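Local structure of aminotransferase (Psychrobacter arcticus 273-4, 3IF2) at residues N78-Q83 / L306-F311; H174-T179 / K188-F193; Y355-H360 / L368-K373. The protein probably acts as a pyridoxal phosphate-dependent aminotransferase, and may be a valine-pyruvate transaminase, moving amino groups between amino acids and keto acids. All blocks are in the same frame, centred on the assembly; numbering follows the deposited sequence. Where two conformers were deposited one is given.

The three contacts divide between two regions on opposite sides of the chain's centre. Contact 1 joins two loops, one after helix 71-77 and one between helices 291-305 and 311-321, at the subunit interface. Contacts 2 and 3 are beta hairpins of one mixed sheet, centres about 14 Å apart, in which strands 183-190 and 357-360 are neighbours; Y189 OH and W369 NE1 probably hydrogen-bond, so side chains join them too. From contact 1's centre, theirs lie about 42 and 44 Å away. Along the chain, contact 2 is nested inside the loop that contact 1 closes, and contact 3 follows both. Contact 1 thus serves a cofactor site shared by two subunits.

Contact 1. Residues N78-Q83 / L306-F311; sequences NYSNPQ and LAPTRF. With PLP (pyridoxal-5'-phosphate), chain E.
R310 reaches across to N78 with the one direct hydrogen bond between the two loops. NH1 donates to the backbone O of N78 at 2.9 Å, and the N-H aims fairly straight at the oxygen, 161°. That oxygen sits at the edge of the guanidinium, near its plane, although the donor stands above the carbonyl plane of N78 and not on a lone pair. CG of R310 is tucked between its backbone N and carbonyl carbon (chi1 64°), and a bend at chi3 swings the guanidinium back along 78-80, where CB of S80 lies over one of its faces. NH2 is held by a salt bridge to D85, so two partners fix the rotation of the group.

Two waters bridge the loops. One molecule accepts from N of S80 and donates to O of P308 at 2.8 Å; another donates to both OG of S80 and O of T309. OG of S80 donates to O of N81 at 2.9 Å. OD1 of N81 accepts from N of Q83, an Asx turn.

The arrangement illustrates the fold type I aminotransferases, whose active sites draw on both subunits of a dimer. OH of Y79 donates to O3P of pyridoxal phosphate at 2.7 Å, with the phosphate oxygen in the plane of the ring, while R283, S275 and N217 of the second subunit also bind this cofactor. N of Y79 is bonded to N41 of that subunit.

Apolar packing backs the tyrosine: CD2 of L306, the first residue beyond helix 291-305, meets CE1 of Y79 at 3.5 Å. CB of A307 rests 3.4 Å from O of S80, and CD of P308 packs at 3.3 Å against O of P82, which N301 of that helix also grips.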
loop_
_atom_site.group_PDB
_atom_site.type_symbol
_atom_site.label_atom_id
_atom_site.label_comp_id
_atom_site.label_asym_id
_atom_site.label_seq_id
_atom_site.Cartn_x
_atom_site.Cartn_y
_atom_site.Cartn_z
ATOM N N ASN A 78 -4.286 1.894 16.195
ATOM C CA ASN A 78 -5.502 1.303 15.628
ATOM C C ASN A 78 -5.535 1.312 14.098
ATOM O O ASN A 78 -5.105 2.296 13.458
ATOM C CB ASN A 78 -6.715 2.096 16.104
ATOM C CG ASN A 78 -6.898 2.041 17.586
ATOM O OD1 ASN A 78 -7.497 1.099 18.096
ATOM N ND2 ASN A 78 -6.415 3.061 18.293
ATOM N N TYR A 79 -6.036 0.211 13.535
ATOM C CA TYR A 79 -6.299 0.089 12.123
ATOM C C TYR A 79 -7.461 1.029 11.827
ATOM O O TYR A 79 -8.392 1.097 12.632
ATOM C CB TYR A 79 -6.836 -1.328 11.769
ATOM C CG TYR A 79 -5.853 -2.483 11.811
ATOM C CD1 TYR A 79 -4.943 -2.662 10.773
ATOM C CD2 TYR A 79 -5.874 -3.431 12.837
ATOM C CE1 TYR A 79 -4.027 -3.709 10.788
ATOM C CE2 TYR A 79 -4.953 -4.494 12.862
ATOM C CZ TYR A 79 -4.035 -4.622 11.817
ATOM O OH TYR A 79 -3.128 -5.641 11.744
ATOM N N SER A 80 -7.438 1.714 10.681
ATOM C CA SER A 80 -8.614 2.482 10.221
ATOM C C SER A 80 -9.577 1.501 9.573
ATOM O O SER A 80 -9.255 0.315 9.425
ATOM C CB SER A 80 -8.238 3.543 9.179
ATOM O OG SER A 80 -7.772 2.977 7.954
ATOM N N ASN A 81 -10.736 2.000 9.149
ATOM C CA ASN A 81 -11.661 1.211 8.344
ATOM C C ASN A 81 -10.940 0.987 6.983
ATOM O O ASN A 81 -10.094 1.818 6.621
ATOM C CB ASN A 81 -13.001 1.969 8.177
ATOM C CG ASN A 81 -14.012 1.206 7.301
ATOM O OD1 ASN A 81 -13.998 1.296 6.048
ATOM N ND2 ASN A 81 -14.882 0.423 7.957
ATOM N N PRO A 82 -11.223 -0.124 6.248
ATOM C CA PRO A 82 -10.571 -0.314 4.930
ATOM C C PRO A 82 -10.760 0.857 3.914
ATOM O O PRO A 82 -9.883 1.104 3.080
ATOM C CB PRO A 82 -11.214 -1.602 4.407
ATOM C CG PRO A 82 -11.644 -2.332 5.607
ATOM C CD PRO A 82 -12.001 -1.315 6.632
ATOM N N GLN A 83 -11.900 1.551 4.003
ATOM C CA GLN A 83 -12.183 2.744 3.208
ATOM C C GLN A 83 -11.227 3.918 3.548
ATOM O O GLN A 83 -10.968 4.748 2.691
ATOM C CB GLN A 83 -13.645 3.156 3.401
ATOM C CG GLN A 83 -14.099 4.360 2.553
ATOM C CD GLN A 83 -15.575 4.647 2.687
ATOM O OE1 GLN A 83 -16.368 3.757 2.980
ATOM N NE2 GLN A 83 -15.959 5.893 2.441
ATOM N N LEU A 306 -5.323 -4.485 3.950
ATOM C CA LEU A 306 -6.056 -4.594 5.232
ATOM C C LEU A 306 -6.757 -3.229 5.432
ATOM O O LEU A 306 -7.980 -3.141 5.383
ATOM C CB LEU A 306 -5.168 -5.043 6.411
ATOM C CG LEU A 306 -5.772 -5.974 7.454
ATOM C CD1 LEU A 306 -6.196 -7.271 6.762
ATOM C CD2 LEU A 306 -4.764 -6.320 8.528
ATOM N N ALA A 307 -5.978 -2.181 5.636
ATOM C CA ALA A 307 -6.482 -0.799 5.706
ATOM C C ALA A 307 -5.371 0.131 5.193
ATOM O O ALA A 307 -4.207 -0.247 5.185
ATOM C CB ALA A 307 -6.895 -0.426 7.123
ATOM N N PRO A 308 -5.726 1.312 4.693
ATOM C CA PRO A 308 -4.654 2.170 4.252
ATOM C C PRO A 308 -3.979 2.843 5.448
ATOM O O PRO A 308 -4.454 2.793 6.590
ATOM C CB PRO A 308 -5.349 3.184 3.331
ATOM C CG PRO A 308 -6.800 3.102 3.640
ATOM C CD PRO A 308 -7.032 1.978 4.595
ATOM N N THR A 309 -2.872 3.490 5.140
ATOM C CA THR A 309 -2.068 4.217 6.121
ATOM C C THR A 309 -2.861 5.373 6.703
ATOM O O THR A 309 -3.795 5.858 6.061
ATOM C CB THR A 309 -0.757 4.681 5.474
ATOM O OG1 THR A 309 0.179 4.927 6.502
ATOM C CG2 THR A 309 -0.945 5.890 4.617
ATOM N N ARG A 310 -2.552 5.783 7.928
ATOM C CA ARG A 310 -3.315 6.897 8.515
ATOM C C ARG A 310 -2.562 8.071 9.106
ATOM O O ARG A 310 -3.206 9.060 9.460
ATOM C CB ARG A 310 -4.389 6.366 9.463
ATOM C CG ARG A 310 -3.915 5.645 10.669
ATOM C CD ARG A 310 -5.064 4.897 11.358
ATOM N NE ARG A 310 -6.148 5.782 11.787
ATOM C CZ ARG A 310 -7.129 5.483 12.647
ATOM N NH1 ARG A 310 -7.182 4.318 13.287
ATOM N NH2 ARG A 310 -8.058 6.408 12.904
ATOM N N PHE A 311 -1.239 8.050 9.113
ATOM C CA PHE A 311 -0.560 9.139 9.751
ATOM C C PHE A 311 -0.584 10.437 8.958
ATOM O O PHE A 311 -0.558 11.533 9.558
ATOM C CB PHE A 311 0.830 8.780 10.307
ATOM C CG PHE A 311 1.077 9.483 11.591
ATOM C CD1 PHE A 311 0.549 8.953 12.788
ATOM C CD2 PHE A 311 1.647 10.747 11.608
ATOM C CE1 PHE A 311 0.668 9.647 14.003
ATOM C CE2 PHE A 311 1.787 11.461 12.820
ATOM C CZ PHE A 311 1.286 10.916 14.016
HETATM N N1 PLP E . -0.568 -12.314 9.634
HETATM C C2 PLP E . -1.489 -12.668 10.599
HETATM C C2A PLP E . -1.362 -14.051 11.150
HETATM C C3 PLP E . -2.465 -11.733 11.032
HETATM O O3 PLP E . -3.386 -12.060 12.004
HETATM C C4 PLP E . -2.502 -10.434 10.447
HETATM C C4A PLP E . -3.375 -9.310 10.998
HETATM O O4A PLP E . -4.552 -9.479 11.290
HETATM C C5 PLP E . -1.548 -10.111 9.443
HETATM C C6 PLP E . -0.595 -11.062 9.062
HETATM C C5A PLP E . -1.546 -8.744 8.745
HETATM O O4P PLP E . -0.962 -7.761 9.566
HETATM P P PLP E . -0.498 -6.355 8.970
HETATM O O1P PLP E . -0.798 -6.188 7.516
HETATM O O2P PLP E . 1.001 -6.265 9.169
HETATM O O3P PLP E . -1.206 -5.398 9.846
HETATM O O HOH W 1 -6.623 5.257 6.742
HETATM O O HOH W 2 -4.864 1.759 9.196
#

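Contact 2. Residues H174-T179 / K188-F193; sequences HIDEVT and KYRVDF
H174 occupies two conformers, and in one of them it stacks on D192 at one end of this hairpin. CB of D192 lies over the imidazole, 3.9 Å from the ring centroid and 13° off its normal, a CH-pi contact, and the carboxylate continues across the same face with its plane 30° from that of the ring. The extended first torsion of D192 (chi1 -179°), with CG pointing opposite the backbone N, brings OD1 to a backbone N just beyond F193, so the residue is also the N-cap of helix 193-197. Replacing D192 by alanine is likely to leave the helix start without its side-chain cap and the imidazole without the carboxylate over its face.

On the same face of the sheet, D176 and R190 form a salt bridge between OD2 and NH2, with a weak hydrogen-bond angle; both residues have two conformers, so its details are doubtful. On the other face, CG1 of I175 lies alongside the ring of Y189, 3.9 Å from CD1.

Behind the side chains stands an antiparallel ladder. H174 and R190 exchange bonds both ways, N of H174 to O of R190 at 3.0 Å, and D176 and K188 do likewise, with N of K188 meeting O of D176 at 2.9 Å. Farther out, NZ of K188 turns away to N221, V222 and E363, and OH of Y189 meets H410 and W369.

Strand 174-180 is outermost in its sheet within the chain, and the backbone ladder is what firmly holds it; the charged pairing is secondary and depends on the conformer.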
loop_
_atom_site.group_PDB
_atom_site.type_symbol
_atom_site.label_atom_id
_atom_site.label_comp_id
_atom_site.label_asym_id
_atom_site.label_seq_id
_atom_site.Cartn_x
_atom_site.Cartn_y
_atom_site.Cartn_z
ATOM N N HIS A 174 -1.730 18.105 -30.421
ATOM C CA HIS A 174 -1.529 19.203 -31.367
ATOM C C HIS A 174 -0.619 20.147 -30.565
ATOM O O HIS A 174 -0.680 20.170 -29.336
ATOM C CB HIS A 174 -2.834 19.915 -31.800
ATOM C CG HIS A 174 -3.601 19.213 -32.889
ATOM N ND1 HIS A 174 -4.971 19.324 -33.020
ATOM C CD2 HIS A 174 -3.195 18.391 -33.888
ATOM C CE1 HIS A 174 -5.370 18.621 -34.064
ATOM N NE2 HIS A 174 -4.315 18.031 -34.598
ATOM N N ILE A 175 0.249 20.883 -31.242
ATOM C CA ILE A 175 1.170 21.827 -30.593
ATOM C C ILE A 175 0.909 23.225 -31.151
ATOM O O ILE A 175 0.867 23.380 -32.379
ATOM C CB ILE A 175 2.654 21.460 -30.876
ATOM C CG1 ILE A 175 2.991 20.056 -30.342
ATOM C CG2 ILE A 175 3.593 22.505 -30.271
ATOM C CD1 ILE A 175 4.372 19.517 -30.768
ATOM N N ASP A 176 0.659 24.204 -30.266
ATOM C CA ASP A 176 0.487 25.613 -30.650
ATOM C C ASP A 176 1.548 26.460 -29.929
ATOM O O ASP A 176 1.823 26.222 -28.735
ATOM C CB ASP A 176 -0.948 26.082 -30.370
ATOM C CG ASP A 176 -1.954 25.518 -31.386
ATOM O OD1 ASP A 176 -1.699 25.608 -32.615
ATOM O OD2 ASP A 176 -3.009 24.998 -30.958
ATOM N N GLU A 177 2.159 27.401 -30.665
ATOM C CA GLU A 177 3.194 28.289 -30.142
ATOM C C GLU A 177 2.503 29.423 -29.394
ATOM O O GLU A 177 1.607 30.081 -29.931
ATOM C CB GLU A 177 4.151 28.774 -31.246
ATOM C CG GLU A 177 5.086 27.636 -31.678
ATOM C CD GLU A 177 5.811 27.837 -32.999
ATOM O OE1 GLU A 177 5.936 28.981 -33.497
ATOM O OE2 GLU A 177 6.273 26.804 -33.538
ATOM N N VAL A 178 2.904 29.593 -28.135
ATOM C CA VAL A 178 2.329 30.557 -27.224
ATOM C C VAL A 178 3.436 31.442 -26.677
ATOM O O VAL A 178 4.621 31.222 -26.962
ATOM C CB VAL A 178 1.585 29.832 -26.055
ATOM C CG1 VAL A 178 0.502 28.924 -26.602
ATOM C CG2 VAL A 178 2.560 29.044 -25.156
ATOM N N THR A 179 3.037 32.438 -25.894
ATOM C CA THR A 179 3.970 33.361 -25.274
ATOM C C THR A 179 3.957 33.146 -23.739
ATOM O O THR A 179 3.015 32.550 -23.199
ATOM C CB THR A 179 3.614 34.798 -25.705
ATOM O OG1 THR A 179 4.750 35.641 -25.507
ATOM C CG2 THR A 179 2.358 35.349 -24.964
ATOM N N LYS A 188 2.308 25.063 -26.074
ATOM C CA LYS A 188 1.281 24.407 -25.285
ATOM C C LYS A 188 0.696 23.257 -26.080
ATOM O O LYS A 188 0.240 23.452 -27.215
ATOM C CB LYS A 188 0.144 25.393 -24.944
ATOM C CG LYS A 188 -0.816 24.927 -23.781
ATOM C CD LYS A 188 -2.194 25.619 -23.820
ATOM C CE LYS A 188 -3.064 25.411 -22.572
ATOM N NZ LYS A 188 -3.134 24.019 -21.996
ATOM N N TYR A 189 0.709 22.067 -25.480
ATOM C CA TYR A 189 0.068 20.889 -26.051
ATOM C C TYR A 189 -1.446 21.094 -25.921
ATOM O O TYR A 189 -1.898 21.662 -24.909
ATOM C CB TYR A 189 0.461 19.601 -25.304
ATOM C CG TYR A 189 1.906 19.175 -25.441
ATOM C CD1 TYR A 189 2.448 18.877 -26.691
ATOM C CD2 TYR A 189 2.718 18.969 -24.313
ATOM C CE1 TYR A 189 3.779 18.444 -26.828
ATOM C CE2 TYR A 189 4.057 18.542 -24.442
ATOM C CZ TYR A 189 4.563 18.273 -25.706
ATOM O OH TYR A 189 5.860 17.863 -25.829
ATOM N N ARG A 190 -2.195 20.652 -26.944
ATOM C CA ARG A 190 -3.669 20.739 -26.949
ATOM C C ARG A 190 -4.319 19.446 -27.467
ATOM O O ARG A 190 -3.763 18.746 -28.309
ATOM C CB ARG A 190 -4.178 22.008 -27.675
ATOM C CG ARG A 190 -4.029 23.286 -26.795
ATOM C CD ARG A 190 -4.985 24.443 -27.160
ATOM N NE ARG A 190 -4.575 25.229 -28.326
ATOM C CZ ARG A 190 -3.882 26.365 -28.262
ATOM N NH1 ARG A 190 -3.503 26.865 -27.089
ATOM N NH2 ARG A 190 -3.565 26.997 -29.379
ATOM N N VAL A 191 -5.502 19.140 -26.928
ATOM C CA VAL A 191 -6.211 17.904 -27.251
ATOM C C VAL A 191 -6.699 17.883 -28.707
ATOM O O VAL A 191 -7.369 18.817 -29.160
ATOM C CB VAL A 191 -7.406 17.619 -26.283
ATOM C CG1 VAL A 191 -8.112 16.319 -26.666
ATOM C CG2 VAL A 191 -6.923 17.533 -24.840
ATOM N N ASP A 192 -6.337 16.806 -29.412
ATOM C CA ASP A 192 -6.744 16.563 -30.792
ATOM C C ASP A 192 -8.061 15.792 -30.702
ATOM O O ASP A 192 -8.065 14.559 -30.647
ATOM C CB ASP A 192 -5.647 15.788 -31.539
ATOM C CG ASP A 192 -5.983 15.504 -33.008
ATOM O OD1 ASP A 192 -7.009 15.992 -33.546
ATOM O OD2 ASP A 192 -5.173 14.784 -33.627
ATOM N N PHE A 193 -9.168 16.536 -30.655
ATOM C CA PHE A 193 -10.514 15.952 -30.571
ATOM C C PHE A 193 -10.945 15.218 -31.844
ATOM O O PHE A 193 -11.756 14.307 -31.748
ATOM C CB PHE A 193 -11.575 16.978 -30.117
ATOM C CG PHE A 193 -11.453 17.375 -28.646
ATOM C CD1 PHE A 193 -11.862 16.490 -27.628
ATOM C CD2 PHE A 193 -10.933 18.628 -28.273
ATOM C CE1 PHE A 193 -11.745 16.842 -26.282
ATOM C CE2 PHE A 193 -10.820 18.992 -26.927
ATOM C CZ PHE A 193 -11.218 18.094 -25.929
HETATM O O HOH W 3 -8.033 19.747 -31.747
#

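Contact 3. Residues Y355-H360 / L368-K373; sequences YPLMIH and LWLWFK
M358, deposited as selenomethionine, can be followed atom by atom across W371 and K373. Its CB lies 3.8 Å from CE3 of W371, the two side chains running side by side in the same direction. CG, set anti to the carbonyl carbon (chi1 -60°), touches CE3 again and also meets CE of K373 at 3.8 Å. Bends at chi2 and chi3 then fold the chain, so that SE stays within 4.1 Å of that same CE, and the terminal methyl finishes against CG of E177 in the neighbouring hairpin. K373 closes the group by laying its CG over one face of the W371 indole, offset toward the rim, while its NZ makes a long, weak ion pair with E177. The indole NE1 is bonded to E413.

Beneath these side chains M358 and W371 form a hydrogen-bonded antiparallel pair, each N 2.8 Å from the other's O. The ladder runs on from N of K373 to O of P356 and from N of H360 to O of W369. A water bridges O of H360 and N of W369 where the strands part. This is a beta hairpin, placed between strands 183-190 and 414-418 in a mixed sheet consistent with the small domain of fold type I aminotransferases, here joined by the hairpin 174-190.

The other face carries L357, I359, L370 and F372. CD1 of L357 touches both CE1 of F372 and CB of L370, each at 3.7 Å. CG of L357 is anti to the backbone N (chi1 177°), which carries the branch across to the partner strand. CG2 of I359 meets CD2 of L368 more loosely, at 4.1 Å. L348 of helix 324-351 packs on L357, I359 and L370, and Y441 of helix 423-441 packs against F372.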
loop_
_atom_site.group_PDB
_atom_site.type_symbol
_atom_site.label_atom_id
_atom_site.label_comp_id
_atom_site.label_asym_id
_atom_site.label_seq_id
_atom_site.Cartn_x
_atom_site.Cartn_y
_atom_site.Cartn_z
ATOM N N TYR A 355 19.453 29.294 -29.452
ATOM C CA TYR A 355 19.329 27.965 -30.028
ATOM C C TYR A 355 17.862 27.494 -30.131
ATOM O O TYR A 355 16.952 28.165 -29.612
ATOM C CB TYR A 355 20.193 27.004 -29.201
ATOM C CG TYR A 355 21.663 27.280 -29.363
ATOM C CD1 TYR A 355 22.294 28.324 -28.662
ATOM C CD2 TYR A 355 22.435 26.511 -30.236
ATOM C CE1 TYR A 355 23.683 28.594 -28.844
ATOM C CE2 TYR A 355 23.807 26.754 -30.407
ATOM C CZ TYR A 355 24.429 27.786 -29.712
ATOM O OH TYR A 355 25.771 27.989 -29.902
ATOM N N PRO A 356 17.614 26.331 -30.785
ATOM C CA PRO A 356 16.231 25.830 -30.959
ATOM C C PRO A 356 15.496 25.258 -29.730
ATOM O O PRO A 356 14.704 24.312 -29.874
ATOM C CB PRO A 356 16.405 24.740 -32.031
ATOM C CG PRO A 356 17.654 25.111 -32.734
ATOM C CD PRO A 356 18.538 25.557 -31.639
ATOM N N LEU A 357 15.722 25.835 -28.546
ATOM C CA LEU A 357 15.044 25.407 -27.329
ATOM C C LEU A 357 13.672 26.015 -27.346
ATOM O O LEU A 357 13.533 27.206 -27.603
ATOM C CB LEU A 357 15.750 25.900 -26.047
ATOM C CG LEU A 357 15.114 25.595 -24.665
ATOM C CD1 LEU A 357 15.019 24.097 -24.409
ATOM C CD2 LEU A 357 15.872 26.285 -23.520
HETATM N N MSE A 358 12.675 25.161 -27.132
HETATM C CA MSE A 358 11.302 25.562 -26.854
HETATM C C MSE A 358 11.076 25.037 -25.421
HETATM O O MSE A 358 11.621 23.990 -25.044
HETATM C CB MSE A 358 10.316 24.927 -27.829
HETATM C CG MSE A 358 10.539 25.270 -29.288
HETATM SE SE MSE A 358 10.040 27.099 -29.711
HETATM C CE MSE A 358 8.100 26.938 -29.686
ATOM N N ILE A 359 10.316 25.790 -24.627
ATOM C CA ILE A 359 9.962 25.439 -23.256
ATOM C C ILE A 359 8.440 25.377 -23.206
ATOM O O ILE A 359 7.789 26.246 -23.740
ATOM C CB ILE A 359 10.499 26.499 -22.263
ATOM C CG1 ILE A 359 12.034 26.532 -22.310
ATOM C CG2 ILE A 359 10.029 26.218 -20.820
ATOM C CD1 ILE A 359 12.665 27.624 -21.457
ATOM N N HIS A 360 7.861 24.348 -22.593
ATOM C CA HIS A 360 6.404 24.277 -22.501
ATOM C C HIS A 360 5.987 25.371 -21.524
ATOM O O HIS A 360 6.704 25.603 -20.542
ATOM C CB HIS A 360 5.933 22.906 -22.017
ATOM C CG HIS A 360 4.457 22.690 -22.156
ATOM N ND1 HIS A 360 3.540 23.286 -21.324
ATOM C CD2 HIS A 360 3.742 21.919 -23.010
ATOM C CE1 HIS A 360 2.323 22.906 -21.668
ATOM N NE2 HIS A 360 2.418 22.070 -22.682
ATOM N N LEU A 368 9.924 21.682 -15.546
ATOM C CA LEU A 368 9.984 22.361 -16.858
ATOM C C LEU A 368 10.210 21.241 -17.930
ATOM O O LEU A 368 11.014 20.299 -17.733
ATOM C CB LEU A 368 11.047 23.475 -16.928
ATOM C CG LEU A 368 10.695 24.800 -16.217
ATOM C CD1 LEU A 368 11.879 25.724 -16.215
ATOM C CD2 LEU A 368 9.507 25.500 -16.832
ATOM N N TRP A 369 9.475 21.345 -19.031
ATOM C CA TRP A 369 9.527 20.395 -20.148
ATOM C C TRP A 369 10.185 21.131 -21.310
ATOM O O TRP A 369 9.588 22.058 -21.859
ATOM C CB TRP A 369 8.108 19.953 -20.469
ATOM C CG TRP A 369 7.914 18.941 -21.557
ATOM C CD1 TRP A 369 7.349 19.154 -22.782
ATOM C CD2 TRP A 369 8.230 17.554 -21.503
ATOM N NE1 TRP A 369 7.304 17.996 -23.489
ATOM C CE2 TRP A 369 7.848 16.994 -22.736
ATOM C CE3 TRP A 369 8.816 16.725 -20.535
ATOM C CZ2 TRP A 369 8.013 15.640 -23.026
ATOM C CZ3 TRP A 369 8.992 15.368 -20.831
ATOM C CH2 TRP A 369 8.588 14.845 -22.067
ATOM N N LEU A 370 11.416 20.716 -21.635
ATOM C CA LEU A 370 12.268 21.353 -22.642
ATOM C C LEU A 370 12.234 20.558 -23.938
ATOM O O LEU A 370 12.404 19.340 -23.892
ATOM C CB LEU A 370 13.725 21.437 -22.141
ATOM C CG LEU A 370 14.116 22.498 -21.090
ATOM C CD1 LEU A 370 13.115 22.635 -19.980
ATOM C CD2 LEU A 370 15.497 22.197 -20.513
ATOM N N TRP A 371 12.010 21.255 -25.065
ATOM C CA TRP A 371 11.974 20.669 -26.426
ATOM C C TRP A 371 13.108 21.244 -27.297
ATOM O O TRP A 371 13.092 22.418 -27.643
ATOM C CB TRP A 371 10.595 20.907 -27.057
ATOM C CG TRP A 371 10.420 20.486 -28.510
ATOM C CD1 TRP A 371 11.081 19.480 -29.177
ATOM C CD2 TRP A 371 9.441 20.984 -29.426
ATOM N NE1 TRP A 371 10.623 19.374 -30.474
ATOM C CE2 TRP A 371 9.607 20.275 -30.653
ATOM C CE3 TRP A 371 8.444 21.971 -29.343
ATOM C CZ2 TRP A 371 8.813 20.529 -31.786
ATOM C CZ3 TRP A 371 7.650 22.231 -30.486
ATOM C CH2 TRP A 371 7.849 21.510 -31.690
ATOM N N PHE A 372 14.080 20.394 -27.627
ATOM C CA PHE A 372 15.216 20.733 -28.479
ATOM C C PHE A 372 14.841 20.369 -29.916
ATOM O O PHE A 372 14.975 19.209 -30.300
ATOM C CB PHE A 372 16.470 19.956 -28.035
ATOM C CG PHE A 372 16.813 20.132 -26.584
ATOM C CD1 PHE A 372 17.309 21.346 -26.116
ATOM C CD2 PHE A 372 16.671 19.081 -25.683
ATOM C CE1 PHE A 372 17.631 21.513 -24.765
ATOM C CE2 PHE A 372 16.995 19.237 -24.339
ATOM C CZ PHE A 372 17.473 20.454 -23.879
ATOM N N LYS A 373 14.346 21.339 -30.695
ATOM C CA LYS A 373 13.978 21.081 -32.110
ATOM C C LYS A 373 15.204 20.609 -32.923
ATOM O O LYS A 373 16.250 21.244 -32.860
ATOM C CB LYS A 373 13.365 22.317 -32.812
ATOM C CG LYS A 373 11.908 22.758 -32.454
ATOM C CD LYS A 373 11.563 24.024 -33.312
ATOM C CE LYS A 373 10.187 24.689 -33.050
ATOM N NZ LYS A 373 8.993 24.077 -33.705
HETATM O O HOH W 4 7.255 23.367 -18.724
#